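Local coordinates for putative lipoprotein (Bacteroides ovatus, PDB 3OQQ) that is of unknown function but is probably an extracellular lipoprotein that binds calcium ions, at residues T48-V53 with N96-V101; Q138-Y143 with N378-T383; I208-I213 with N233-E238. All coordinates share one frame; numbering follows the deposited sequence.

Interaction 1 (T48-V53 with N96-V101)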
ATOM      1  N   THR A  48      22.148  -7.541   9.407  1.00 39.60           N
ATOM      2  CA  THR A  48      21.004  -7.140  10.220  1.00 38.50           C
ATOM      3  C   THR A  48      20.176  -6.133   9.416  1.00 40.12           C
ATOM      4  O   THR A  48      20.709  -5.152   8.895  1.00 39.06           O
ATOM      5  CB  THR A  48      21.459  -6.624  11.604  1.00 45.00           C
ATOM      6  OG1 THR A  48      22.103  -7.702  12.286  1.00 49.81           O
ATOM      7  CG2 THR A  48      20.297  -6.139  12.470  1.00 38.19           C
ATOM      8  N   LEU A  49      18.870  -6.412   9.305  1.00 35.30           N
ATOM      9  CA  LEU A  49      17.911  -5.584   8.572  1.00 33.97           C
ATOM     10  C   LEU A  49      16.689  -5.280   9.376  1.00 37.55           C
ATOM     11  O   LEU A  49      16.171  -6.147  10.081  1.00 38.09           O
ATOM     12  CB  LEU A  49      17.445  -6.284   7.283  1.00 32.85           C
ATOM     13  CG  LEU A  49      18.442  -6.511   6.152  1.00 36.96           C
ATOM     14  CD1 LEU A  49      17.819  -7.384   5.094  1.00 35.64           C
ATOM     15  CD2 LEU A  49      18.863  -5.204   5.519  1.00 39.80           C
ATOM     16  N   THR A  50      16.194  -4.067   9.235  1.00 33.28           N
ATOM     17  CA  THR A  50      14.934  -3.659   9.829  1.00 33.25           C
ATOM     18  C   THR A  50      13.869  -3.944   8.767  1.00 36.62           C
ATOM     19  O   THR A  50      14.059  -3.632   7.583  1.00 34.88           O
ATOM     20  CB  THR A  50      14.995  -2.194  10.293  1.00 42.25           C
ATOM     21  OG1 THR A  50      15.947  -2.110  11.355  1.00 42.71           O
ATOM     22  CG2 THR A  50      13.645  -1.675  10.779  1.00 39.42           C
ATOM     23  N   LEU A  51      12.788  -4.604   9.178  1.00 33.67           N
ATOM     24  CA  LEU A  51      11.726  -4.970   8.256  1.00 31.87           C
ATOM     25  C   LEU A  51      10.361  -4.533   8.791  1.00 34.29           C
ATOM     26  O   LEU A  51      10.151  -4.442  10.002  1.00 34.24           O
ATOM     27  CB  LEU A  51      11.734  -6.498   8.007  1.00 31.86           C
ATOM     28  CG  LEU A  51      13.041  -7.188   7.544  1.00 36.88           C
ATOM     29  CD1 LEU A  51      12.876  -8.696   7.554  1.00 37.60           C
ATOM     30  CD2 LEU A  51      13.449  -6.763   6.149  1.00 37.68           C
ATOM     31  N   ASN A  52       9.444  -4.240   7.880  1.00 29.76           N
ATOM     32  CA  ASN A  52       8.064  -3.900   8.225  1.00 28.99           C
ATOM     33  C   ASN A  52       7.290  -5.209   8.024  1.00 33.57           C
ATOM     34  O   ASN A  52       7.084  -5.644   6.884  1.00 35.38           O
ATOM     35  CB  ASN A  52       7.565  -2.724   7.360  1.00 25.19           C
ATOM     36  CG  ASN A  52       6.074  -2.452   7.396  1.00 42.15           C
ATOM     37  OD1 ASN A  52       5.282  -3.219   7.938  1.00 38.48           O
ATOM     38  ND2 ASN A  52       5.647  -1.355   6.791  1.00 31.23           N
ATOM     39  N   VAL A  53       6.939  -5.874   9.123  1.00 27.88           N
ATOM     40  CA  VAL A  53       6.329  -7.201   9.075  1.00 27.53           C
ATOM     41  C   VAL A  53       4.889  -7.226   9.636  1.00 31.97           C
ATOM     42  O   VAL A  53       4.587  -6.365  10.457  1.00 32.38           O
ATOM     43  CB  VAL A  53       7.223  -8.232   9.858  1.00 31.80           C
ATOM     44  CG1 VAL A  53       8.623  -8.305   9.281  1.00 31.69           C
ATOM     45  CG2 VAL A  53       7.281  -7.945  11.368  1.00 32.14           C
ATOM     46  N   ASN A  96       0.712  -4.119  11.180  1.00 30.35           N
ATOM     47  CA  ASN A  96       2.131  -4.363  10.992  1.00 29.83           C
ATOM     48  C   ASN A  96       2.921  -3.845  12.189  1.00 35.77           C
ATOM     49  O   ASN A  96       2.345  -3.204  13.065  1.00 37.10           O
ATOM     50  CB  ASN A  96       2.616  -3.720   9.691  1.00 27.74           C
ATOM     51  CG  ASN A  96       2.318  -2.232   9.526  1.00 58.05           C
ATOM     52  OD1 ASN A  96       2.234  -1.458  10.485  1.00 40.63           O
ATOM     53  ND2 ASN A  96       2.154  -1.798   8.282  1.00 60.47           N
ATOM     54  N   ARG A  97       4.234  -4.107  12.213  1.00 31.64           N
ATOM     55  CA  ARG A  97       5.170  -3.656  13.242  1.00 31.15           C
ATOM     56  C   ARG A  97       6.597  -3.652  12.667  1.00 35.91           C
ATOM     57  O   ARG A  97       6.847  -4.293  11.641  1.00 34.68           O
ATOM     58  CB  ARG A  97       5.082  -4.557  14.489  1.00 28.47           C
ATOM     59  CG  ARG A  97       5.740  -5.927  14.320  1.00 36.32           C
ATOM     60  CD  ARG A  97       5.702  -6.755  15.581  1.00 42.74           C
ATOM     61  NE  ARG A  97       6.286  -8.076  15.364  1.00 45.06           N
ATOM     62  CZ  ARG A  97       7.432  -8.480  15.897  1.00 59.70           C
ATOM     63  NH1 ARG A  97       8.112  -7.682  16.709  1.00 47.91           N
ATOM     64  NH2 ARG A  97       7.896  -9.693  15.643  1.00 51.83           N
ATOM     65  N   LEU A  98       7.520  -2.939  13.326  1.00 33.76           N
ATOM     66  CA  LEU A  98       8.935  -2.931  12.964  1.00 33.53           C
ATOM     67  C   LEU A  98       9.623  -4.066  13.679  1.00 37.36           C
ATOM     68  O   LEU A  98       9.378  -4.303  14.872  1.00 35.17           O
ATOM     69  CB  LEU A  98       9.626  -1.610  13.330  1.00 34.19           C
ATOM     70  CG  LEU A  98       9.435  -0.444  12.395  1.00 39.03           C
ATOM     71  CD1 LEU A  98      10.105   0.794  12.964  1.00 39.33           C
ATOM     72  CD2 LEU A  98       9.927  -0.759  10.983  1.00 41.56           C
ATOM     73  N   ALA A  99      10.485  -4.782  12.956  1.00 35.67           N
ATOM     74  CA  ALA A  99      11.242  -5.879  13.550  1.00 35.81           C
ATOM     75  C   ALA A  99      12.605  -5.944  12.905  1.00 39.23           C
ATOM     76  O   ALA A  99      12.843  -5.311  11.866  1.00 39.19           O
ATOM     77  CB  ALA A  99      10.493  -7.196  13.399  1.00 35.99           C
ATOM     78  N   SER A 100      13.512  -6.664  13.553  1.00 35.03           N
ATOM     79  CA  SER A 100      14.883  -6.819  13.107  1.00 34.89           C
ATOM     80  C   SER A 100      15.208  -8.284  12.946  1.00 38.65           C
ATOM     81  O   SER A 100      14.695  -9.129  13.702  1.00 38.38           O
ATOM     82  CB  SER A 100      15.839  -6.173  14.103  1.00 37.84           C
ATOM     83  OG  SER A 100      17.172  -6.251  13.641  1.00 45.69           O
ATOM     84  N   VAL A 101      16.058  -8.583  11.947  1.00 33.36           N
ATOM     85  CA  VAL A 101      16.497  -9.941  11.643  1.00 32.00           C
ATOM     86  C   VAL A 101      17.981  -9.889  11.339  1.00 36.72           C
ATOM     87  O   VAL A 101      18.451  -8.911  10.766  1.00 38.09           O
ATOM     88  CB  VAL A 101      15.662 -10.571  10.485  1.00 33.23           C
ATOM     89  CG1 VAL A 101      15.986  -9.949   9.124  1.00 32.57           C
ATOM     90  CG2 VAL A 101      15.810 -12.081  10.436  1.00 32.11           C
TER
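Val101 holds CG1 in the crowded position between its backbone N and carbonyl carbon (chi1 72°), while Leu51 turns its CG away from the carbonyl carbon (chi1 -53°); together these torsions bring Leu51 CD1 to 3.7 Å from Val101 CG1. The two residues belong to neighbouring strands of an antiparallel beta-sheet, in which Leu49 with Val101, Leu51 with Ala99 and Val53 with Arg97 are hydrogen-bonded pairs. Each of these pairs is closed by two backbone bonds, the shortest and straightest being Leu51 N to Ala99 O, 2.8 Å. Branched and aliphatic residues suit the face carrying these pairs: Val53 CG2 lies 3.9 Å from Ala99 CB; Leu78 of the neighbouring strand 71-80 touches Val53 and Val101, while Val38 of strand 36-41 packs against Leu49 and Leu51. Arg97 starts here, its extended chain passing Val53 CG2, with Ala99 CB above one face of the guanidinium, toward its rim, and NH2 bonded to Cys57 O. On the face of Thr50 and Leu98, the methyls Thr50 CG2 and Leu98 CD2 meet at 3.8 Å beside Val81. The amides of Asn52 and Asn96 stand nearly perpendicular, 82° apart. Asn52 gives ND2 to Ile327 O, while its OD1 rests 3.2 Å from Asn96 CB.

Interaction 2 (Q138-Y143 with N378-T383)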
ATOM      1  N   GLN A 138     -20.583   8.993  11.137  1.00 27.70           N
ATOM      2  CA  GLN A 138     -20.303   7.581  11.419  1.00 28.24           C
ATOM      3  C   GLN A 138     -21.256   7.026  12.457  1.00 33.49           C
ATOM      4  O   GLN A 138     -21.684   7.763  13.346  1.00 34.22           O
ATOM      5  CB  GLN A 138     -18.874   7.415  11.940  1.00 29.16           C
ATOM      6  CG  GLN A 138     -18.196   6.122  11.476  1.00 38.49           C
ATOM      7  CD  GLN A 138     -16.715   6.090  11.808  1.00 37.48           C
ATOM      8  OE1 GLN A 138     -16.245   6.736  12.743  1.00 32.25           O
ATOM      9  NE2 GLN A 138     -15.964   5.261  11.112  1.00 25.47           N
ATOM     10  N   LEU A 139     -21.557   5.720  12.386  1.00 30.19           N
ATOM     11  CA  LEU A 139     -22.378   5.085  13.414  1.00 31.80           C
ATOM     12  C   LEU A 139     -21.607   5.104  14.741  1.00 36.96           C
ATOM     13  O   LEU A 139     -20.376   5.018  14.708  1.00 34.15           O
ATOM     14  CB  LEU A 139     -22.714   3.622  13.009  1.00 31.56           C
ATOM     15  CG  LEU A 139     -23.729   3.428  11.884  1.00 36.00           C
ATOM     16  CD1 LEU A 139     -23.579   2.052  11.239  1.00 35.51           C
ATOM     17  CD2 LEU A 139     -25.159   3.647  12.381  1.00 38.03           C
ATOM     18  N   ASP A 140     -22.305   5.204  15.901  1.00 37.66           N
ATOM     19  CA  ASP A 140     -21.635   5.135  17.214  1.00 38.92           C
ATOM     20  C   ASP A 140     -20.808   3.854  17.257  1.00 39.92           C
ATOM     21  O   ASP A 140     -19.611   3.910  17.549  1.00 39.86           O
ATOM     22  CB  ASP A 140     -22.632   5.205  18.391  1.00 43.25           C
ATOM     23  CG  ASP A 140     -23.119   6.602  18.726  1.00 64.61           C
ATOM     24  OD1 ASP A 140     -22.294   7.555  18.672  1.00 65.03           O
ATOM     25  OD2 ASP A 140     -24.316   6.743  19.085  1.00 76.27           O
ATOM     26  N   SER A 141     -21.409   2.721  16.829  1.00 34.09           N
ATOM     27  CA  SER A 141     -20.656   1.465  16.679  1.00 32.49           C
ATOM     28  C   SER A 141     -20.084   1.540  15.277  1.00 34.02           C
ATOM     29  O   SER A 141     -20.686   1.051  14.314  1.00 33.19           O
ATOM     30  CB  SER A 141     -21.542   0.243  16.910  1.00 35.05           C
ATOM     31  OG  SER A 141     -22.137   0.299  18.196  1.00 44.37           O
ATOM     32  N   TRP A 142     -18.976   2.293  15.147  1.00 28.64           N
ATOM     33  CA  TRP A 142     -18.353   2.588  13.862  1.00 26.69           C
ATOM     34  C   TRP A 142     -18.001   1.331  13.061  1.00 29.62           C
ATOM     35  O   TRP A 142     -18.013   1.379  11.845  1.00 28.75           O
ATOM     36  CB  TRP A 142     -17.131   3.500  14.040  1.00 24.42           C
ATOM     37  CG  TRP A 142     -16.017   2.914  14.856  1.00 24.26           C
ATOM     38  CD1 TRP A 142     -15.773   3.128  16.182  1.00 27.41           C
ATOM     39  CD2 TRP A 142     -14.921   2.120  14.365  1.00 22.37           C
ATOM     40  NE1 TRP A 142     -14.596   2.522  16.547  1.00 26.55           N
ATOM     41  CE2 TRP A 142     -14.056   1.885  15.454  1.00 25.66           C
ATOM     42  CE3 TRP A 142     -14.586   1.586  13.100  1.00 22.69           C
ATOM     43  CZ2 TRP A 142     -12.883   1.129  15.330  1.00 23.46           C
ATOM     44  CZ3 TRP A 142     -13.434   0.818  12.978  1.00 23.25           C
ATOM     45  CH2 TRP A 142     -12.608   0.577  14.091  1.00 24.24           C
ATOM     46  N   TYR A 143     -17.776   0.197  13.724  1.00 27.10           N
ATOM     47  CA  TYR A 143     -17.436  -1.045  13.025  1.00 25.72           C
ATOM     48  C   TYR A 143     -18.708  -1.787  12.539  1.00 27.02           C
ATOM     49  O   TYR A 143     -18.617  -2.905  12.065  1.00 26.55           O
ATOM     50  CB  TYR A 143     -16.536  -1.932  13.891  1.00 27.65           C
ATOM     51  CG  TYR A 143     -16.791  -1.793  15.373  1.00 30.10           C
ATOM     52  CD1 TYR A 143     -17.985  -2.232  15.941  1.00 31.93           C
ATOM     53  CD2 TYR A 143     -15.833  -1.239  16.213  1.00 32.12           C
ATOM     54  CE1 TYR A 143     -18.217  -2.123  17.312  1.00 32.68           C
ATOM     55  CE2 TYR A 143     -16.051  -1.135  17.587  1.00 34.86           C
ATOM     56  CZ  TYR A 143     -17.246  -1.577  18.132  1.00 41.64           C
ATOM     57  OH  TYR A 143     -17.478  -1.434  19.478  1.00 50.77           O
ATOM     58  N   ASN A 378     -13.340   9.914  15.639  1.00 25.47           N
ATOM     59  CA  ASN A 378     -14.380  10.420  16.540  1.00 27.20           C
ATOM     60  C   ASN A 378     -13.809  10.462  17.981  1.00 34.41           C
ATOM     61  O   ASN A 378     -12.661  10.051  18.191  1.00 34.51           O
ATOM     62  CB  ASN A 378     -15.728   9.653  16.412  1.00 26.92           C
ATOM     63  CG  ASN A 378     -15.841   8.295  17.076  1.00 41.05           C
ATOM     64  OD1 ASN A 378     -14.912   7.779  17.710  1.00 33.97           O
ATOM     65  ND2 ASN A 378     -16.974   7.647  16.876  1.00 31.64           N
ATOM     66  N   THR A 379     -14.572  10.982  18.953  1.00 33.83           N
ATOM     67  CA  THR A 379     -14.085  11.153  20.330  1.00 36.02           C
ATOM     68  C   THR A 379     -13.816   9.808  21.050  1.00 44.29           C
ATOM     69  O   THR A 379     -13.146   9.799  22.097  1.00 44.67           O
ATOM     70  CB  THR A 379     -15.046  12.025  21.149  1.00 41.76           C
ATOM     71  OG1 THR A 379     -16.342  11.428  21.114  1.00 42.61           O
ATOM     72  CG2 THR A 379     -15.118  13.447  20.631  1.00 39.09           C
ATOM     73  N   LYS A 380     -14.269   8.679  20.450  1.00 41.76           N
ATOM     74  CA  LYS A 380     -14.089   7.340  21.014  1.00 41.71           C
ATOM     75  C   LYS A 380     -13.026   6.505  20.231  1.00 41.99           C
ATOM     76  O   LYS A 380     -13.010   5.278  20.325  1.00 40.50           O
ATOM     77  CB  LYS A 380     -15.444   6.615  21.076  1.00 45.33           C
ATOM     78  CG  LYS A 380     -16.456   7.307  22.002  1.00 54.43           C
ATOM     79  CD  LYS A 380     -17.749   6.512  22.159  1.00 68.00           C
ATOM     80  CE  LYS A 380     -18.717   6.683  21.008  1.00 82.06           C
ATOM     81  NZ  LYS A 380     -19.788   5.648  21.031  1.00 91.33           N
ATOM     82  N   GLY A 381     -12.122   7.193  19.522  1.00 35.57           N
ATOM     83  CA  GLY A 381     -11.006   6.586  18.800  1.00 32.57           C
ATOM     84  C   GLY A 381     -11.351   5.822  17.543  1.00 32.27           C
ATOM     85  O   GLY A 381     -10.628   4.890  17.168  1.00 30.39           O
ATOM     86  N   SER A 382     -12.432   6.234  16.858  1.00 26.35           N
ATOM     87  CA  SER A 382     -12.855   5.573  15.622  1.00 24.29           C
ATOM     88  C   SER A 382     -11.933   5.879  14.462  1.00 25.59           C
ATOM     89  O   SER A 382     -11.102   6.785  14.538  1.00 23.42           O
ATOM     90  CB  SER A 382     -14.264   6.010  15.237  1.00 25.33           C
ATOM     91  OG  SER A 382     -14.265   7.287  14.621  1.00 24.60           O
ATOM     92  N   THR A 383     -12.110   5.125  13.380  1.00 22.05           N
ATOM     93  CA  THR A 383     -11.426   5.362  12.117  1.00 20.95           C
ATOM     94  C   THR A 383     -12.431   5.231  10.969  1.00 23.21           C
ATOM     95  O   THR A 383     -13.442   4.537  11.106  1.00 18.84           O
ATOM     96  CB  THR A 383     -10.194   4.447  11.918  1.00 21.90           C
ATOM     97  OG1 THR A 383      -9.511   4.895  10.739  1.00 21.14           O
ATOM     98  CG2 THR A 383     -10.565   2.971  11.776  1.00 17.60           C
TER
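Gln138 reaches across to Ser382 and Thr383 with a chain that leaves CB and runs extended beyond CG, its amide carrying the polar contact between the two loops. At CD the group divides. OE1 accepts from Ser382 OG at 2.8 Å, in the amide's carbonyl plane. NE2 gives a hydrogen to Thr383 O at 2.6 Å; that oxygen lies in the plane of the Gln138 amide, although the nitrogen stands 44° out of the Thr383 carbonyl plane. An amide suits this place because it can accept and donate at once, and the two bonds fix its rotation. Ser382 follows a type I beta turn from Asn378 to Gly381, closed by Gly381 N to Asn378 O; its OG accepts from Asn378 N, while Asn378 OD1 closes an Asx turn with Lys380 N and takes Ser382 N from the opposite face of its plane. Next to these bonds, Ser382 CB makes a CH-pi contact over the five-membered ring of Trp142, 3.6 Å from its centroid, and Thr383 CG2 touches Trp142 CZ3 at 3.8 Å. Phe93 meets the same indole with its ring roughly perpendicular. At the exposed margin, Lys380 NZ and Asp140 OD1 form a long salt bridge of 3.9 Å.

Interaction 3 (I208-I213 with N233-E238)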
ATOM      1  N   ILE A 208       9.402  10.829 -13.171  1.00 23.04           N
ATOM      2  CA  ILE A 208       8.132  10.167 -12.878  1.00 21.33           C
ATOM      3  C   ILE A 208       7.693   9.386 -14.116  1.00 25.86           C
ATOM      4  O   ILE A 208       7.642   9.957 -15.211  1.00 24.01           O
ATOM      5  CB  ILE A 208       7.033  11.202 -12.487  1.00 23.52           C
ATOM      6  CG1 ILE A 208       7.371  11.979 -11.201  1.00 23.48           C
ATOM      7  CG2 ILE A 208       5.628  10.562 -12.419  1.00 23.50           C
ATOM      8  CD1 ILE A 208       6.597  13.248 -11.035  1.00 22.37           C
ATOM      9  N   THR A 209       7.299   8.115 -13.931  1.00 23.82           N
ATOM     10  CA  THR A 209       6.646   7.329 -14.972  1.00 23.18           C
ATOM     11  C   THR A 209       5.278   7.018 -14.398  1.00 24.91           C
ATOM     12  O   THR A 209       5.205   6.522 -13.282  1.00 24.71           O
ATOM     13  CB  THR A 209       7.457   6.122 -15.418  1.00 28.64           C
ATOM     14  OG1 THR A 209       8.579   6.595 -16.159  1.00 27.98           O
ATOM     15  CG2 THR A 209       6.641   5.154 -16.294  1.00 23.50           C
ATOM     16  N   ALA A 210       4.195   7.396 -15.099  1.00 21.47           N
ATOM     17  CA  ALA A 210       2.852   7.142 -14.572  1.00 19.60           C
ATOM     18  C   ALA A 210       2.026   6.439 -15.629  1.00 22.33           C
ATOM     19  O   ALA A 210       2.032   6.875 -16.777  1.00 20.73           O
ATOM     20  CB  ALA A 210       2.197   8.447 -14.136  1.00 20.16           C
ATOM     21  N   SER A 211       1.342   5.340 -15.242  1.00 19.09           N
ATOM     22  CA  SER A 211       0.509   4.517 -16.131  1.00 17.90           C
ATOM     23  C   SER A 211      -0.835   4.177 -15.542  1.00 20.52           C
ATOM     24  O   SER A 211      -0.973   3.948 -14.333  1.00 19.14           O
ATOM     25  CB  SER A 211       1.208   3.193 -16.465  1.00 21.49           C
ATOM     26  OG  SER A 211       2.575   3.344 -16.807  1.00 27.03           O
ATOM     27  N   LEU A 212      -1.832   4.144 -16.419  1.00 17.59           N
ATOM     28  CA  LEU A 212      -3.190   3.667 -16.157  1.00 16.10           C
ATOM     29  C   LEU A 212      -3.277   2.364 -16.879  1.00 22.02           C
ATOM     30  O   LEU A 212      -2.900   2.301 -18.056  1.00 23.95           O
ATOM     31  CB  LEU A 212      -4.237   4.659 -16.642  1.00 15.26           C
ATOM     32  CG  LEU A 212      -4.425   5.876 -15.738  1.00 19.35           C
ATOM     33  CD1 LEU A 212      -5.279   6.937 -16.437  1.00 18.34           C
ATOM     34  CD2 LEU A 212      -5.000   5.457 -14.377  1.00 19.04           C
ATOM     35  N   ILE A 213      -3.656   1.306 -16.175  1.00 17.87           N
ATOM     36  CA  ILE A 213      -3.613  -0.071 -16.688  1.00 17.59           C
ATOM     37  C   ILE A 213      -4.829  -0.858 -16.223  1.00 23.46           C
ATOM     38  O   ILE A 213      -5.331  -0.608 -15.127  1.00 24.12           O
ATOM     39  CB  ILE A 213      -2.286  -0.775 -16.138  1.00 19.86           C
ATOM     40  CG1 ILE A 213      -0.979  -0.110 -16.573  1.00 19.63           C
ATOM     41  CG2 ILE A 213      -2.210  -2.292 -16.438  1.00 20.23           C
ATOM     42  CD1 ILE A 213       0.196  -0.519 -15.661  1.00 22.22           C
ATOM     43  N   ASN A 233       6.943  18.578 -12.551  1.00 22.71           N
ATOM     44  CA  ASN A 233       6.496  18.597 -11.154  1.00 22.72           C
ATOM     45  C   ASN A 233       5.171  17.832 -11.030  1.00 26.87           C
ATOM     46  O   ASN A 233       4.968  17.050 -10.098  1.00 26.05           O
ATOM     47  CB  ASN A 233       6.323  20.046 -10.682  1.00 21.43           C
ATOM     48  CG  ASN A 233       7.633  20.745 -10.390  1.00 39.86           C
ATOM     49  OD1 ASN A 233       8.718  20.170 -10.529  1.00 32.82           O
ATOM     50  ND2 ASN A 233       7.554  21.982  -9.913  1.00 28.98           N
ATOM     51  N   ILE A 234       4.282  18.044 -12.012  1.00 22.27           N
ATOM     52  CA  ILE A 234       2.985  17.390 -12.082  1.00 20.53           C
ATOM     53  C   ILE A 234       2.891  16.623 -13.397  1.00 24.41           C
ATOM     54  O   ILE A 234       3.004  17.193 -14.478  1.00 24.15           O
ATOM     55  CB  ILE A 234       1.800  18.397 -11.922  1.00 22.98           C
ATOM     56  CG1 ILE A 234       1.906  19.214 -10.602  1.00 23.24           C
ATOM     57  CG2 ILE A 234       0.450  17.657 -12.023  1.00 20.82           C
ATOM     58  CD1 ILE A 234       1.122  20.567 -10.626  1.00 26.09           C
ATOM     59  N   VAL A 235       2.671  15.330 -13.280  1.00 20.73           N
ATOM     60  CA  VAL A 235       2.471  14.408 -14.377  1.00 20.16           C
ATOM     61  C   VAL A 235       1.026  13.976 -14.260  1.00 25.91           C
ATOM     62  O   VAL A 235       0.618  13.473 -13.219  1.00 24.87           O
ATOM     63  CB  VAL A 235       3.486  13.216 -14.291  1.00 23.45           C
ATOM     64  CG1 VAL A 235       3.183  12.145 -15.330  1.00 23.45           C
ATOM     65  CG2 VAL A 235       4.915  13.714 -14.443  1.00 23.13           C
ATOM     66  N   LYS A 236       0.235  14.248 -15.292  1.00 23.62           N
ATOM     67  CA  LYS A 236      -1.164  13.850 -15.336  1.00 22.49           C
ATOM     68  C   LYS A 236      -1.351  12.939 -16.542  1.00 27.04           C
ATOM     69  O   LYS A 236      -1.017  13.349 -17.647  1.00 25.80           O
ATOM     70  CB  LYS A 236      -2.070  15.094 -15.405  1.00 24.61           C
ATOM     71  CG  LYS A 236      -3.571  14.802 -15.435  1.00 34.50           C
ATOM     72  CD  LYS A 236      -4.355  16.062 -15.105  1.00 43.64           C
ATOM     73  CE  LYS A 236      -5.556  16.255 -15.988  1.00 64.65           C
ATOM     74  NZ  LYS A 236      -5.189  16.780 -17.334  1.00 78.40           N
ATOM     75  N   VAL A 237      -1.805  11.686 -16.327  1.00 24.38           N
ATOM     76  CA  VAL A 237      -2.089  10.775 -17.440  1.00 25.18           C
ATOM     77  C   VAL A 237      -3.576  10.374 -17.328  1.00 27.56           C
ATOM     78  O   VAL A 237      -4.102  10.196 -16.222  1.00 26.81           O
ATOM     79  CB  VAL A 237      -1.125   9.561 -17.632  1.00 28.43           C
ATOM     80  CG1 VAL A 237       0.312  10.025 -17.828  1.00 28.80           C
ATOM     81  CG2 VAL A 237      -1.216   8.548 -16.518  1.00 27.10           C
ATOM     82  N   GLU A 238      -4.263  10.351 -18.459  1.00 21.88           N
ATOM     83  CA  GLU A 238      -5.686  10.052 -18.434  1.00 21.49           C
ATOM     84  C   GLU A 238      -6.172   9.325 -19.688  1.00 25.43           C
ATOM     85  O   GLU A 238      -5.642   9.509 -20.793  1.00 22.82           O
ATOM     86  CB  GLU A 238      -6.511  11.348 -18.252  1.00 22.54           C
ATOM     87  CG  GLU A 238      -6.214  12.440 -19.268  1.00 30.70           C
ATOM     88  CD  GLU A 238      -7.100  13.667 -19.244  1.00 41.59           C
ATOM     89  OE1 GLU A 238      -7.152  14.339 -18.193  1.00 44.79           O
ATOM     90  OE2 GLU A 238      -7.683  14.004 -20.300  1.00 55.91           O
TER
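Val235 presses its CG2 against Ile208, meeting Ile208 CG2 at 3.8 Å, while its CG1, anti to the backbone N (chi1 173°), turns to Ala210 CB at 4.0 Å. The contact is face-to-face beta packing between strands of two different antiparallel sheets: the strand axes run 19° apart and 7.0 Å from each other at closest approach, and no hydrogen bond crosses. Beta-branched valine and isoleucine suit such an interface, being compatible with extended backbone and presenting two branches to the facing layer. The small Ala210 lets the backbones come near, so that both methyls of Val237 lie over Ala210 O, CG2 at 3.7 Å. Cutting Val235 back to an alanine would probably open a gap beside Ile208 and Ala210, where its CG1 and CG2 now sit. Around this first shell, Val259 and Leu257 of strand 253-263 reach Ile208 and Ala210, extending the apolar layer. Strand 205-215 is set in position by its own sheet, with backbone bonds from Ala210 to Glu227 on one neighbour and from Ser211 to Glu302 on another. On the outer surface, Lys236 NZ and Glu238 OE1 form a salt bridge, its hydrogen bond weak. Leu212 CD1 sits 3.5 Å from Val237 O and 3.7 Å from Glu238 CA.

Overall arrangement
From the N terminus, the chain first closes interaction 1, where strand 46-54 pairs with strand 96-104 across an intervening 42 residues that include strands 59-65 and 71-80. Interaction 2 opens only after that loop is shut, and it spans most of what follows: the loop after strand 122-131 meets the loop before strand 385-388, with 234 residues between them. Interaction 3 is nested inside this long excursion and packs strand 205-215 against strand 234-242 of a second sheet. The three do not touch; interactions 1 and 3 lie on opposite sides of the chain's centre, their own centres about 32 Å apart, and the side chain of Gln138 in interaction 2 is about 8 Å from a bound calcium ion.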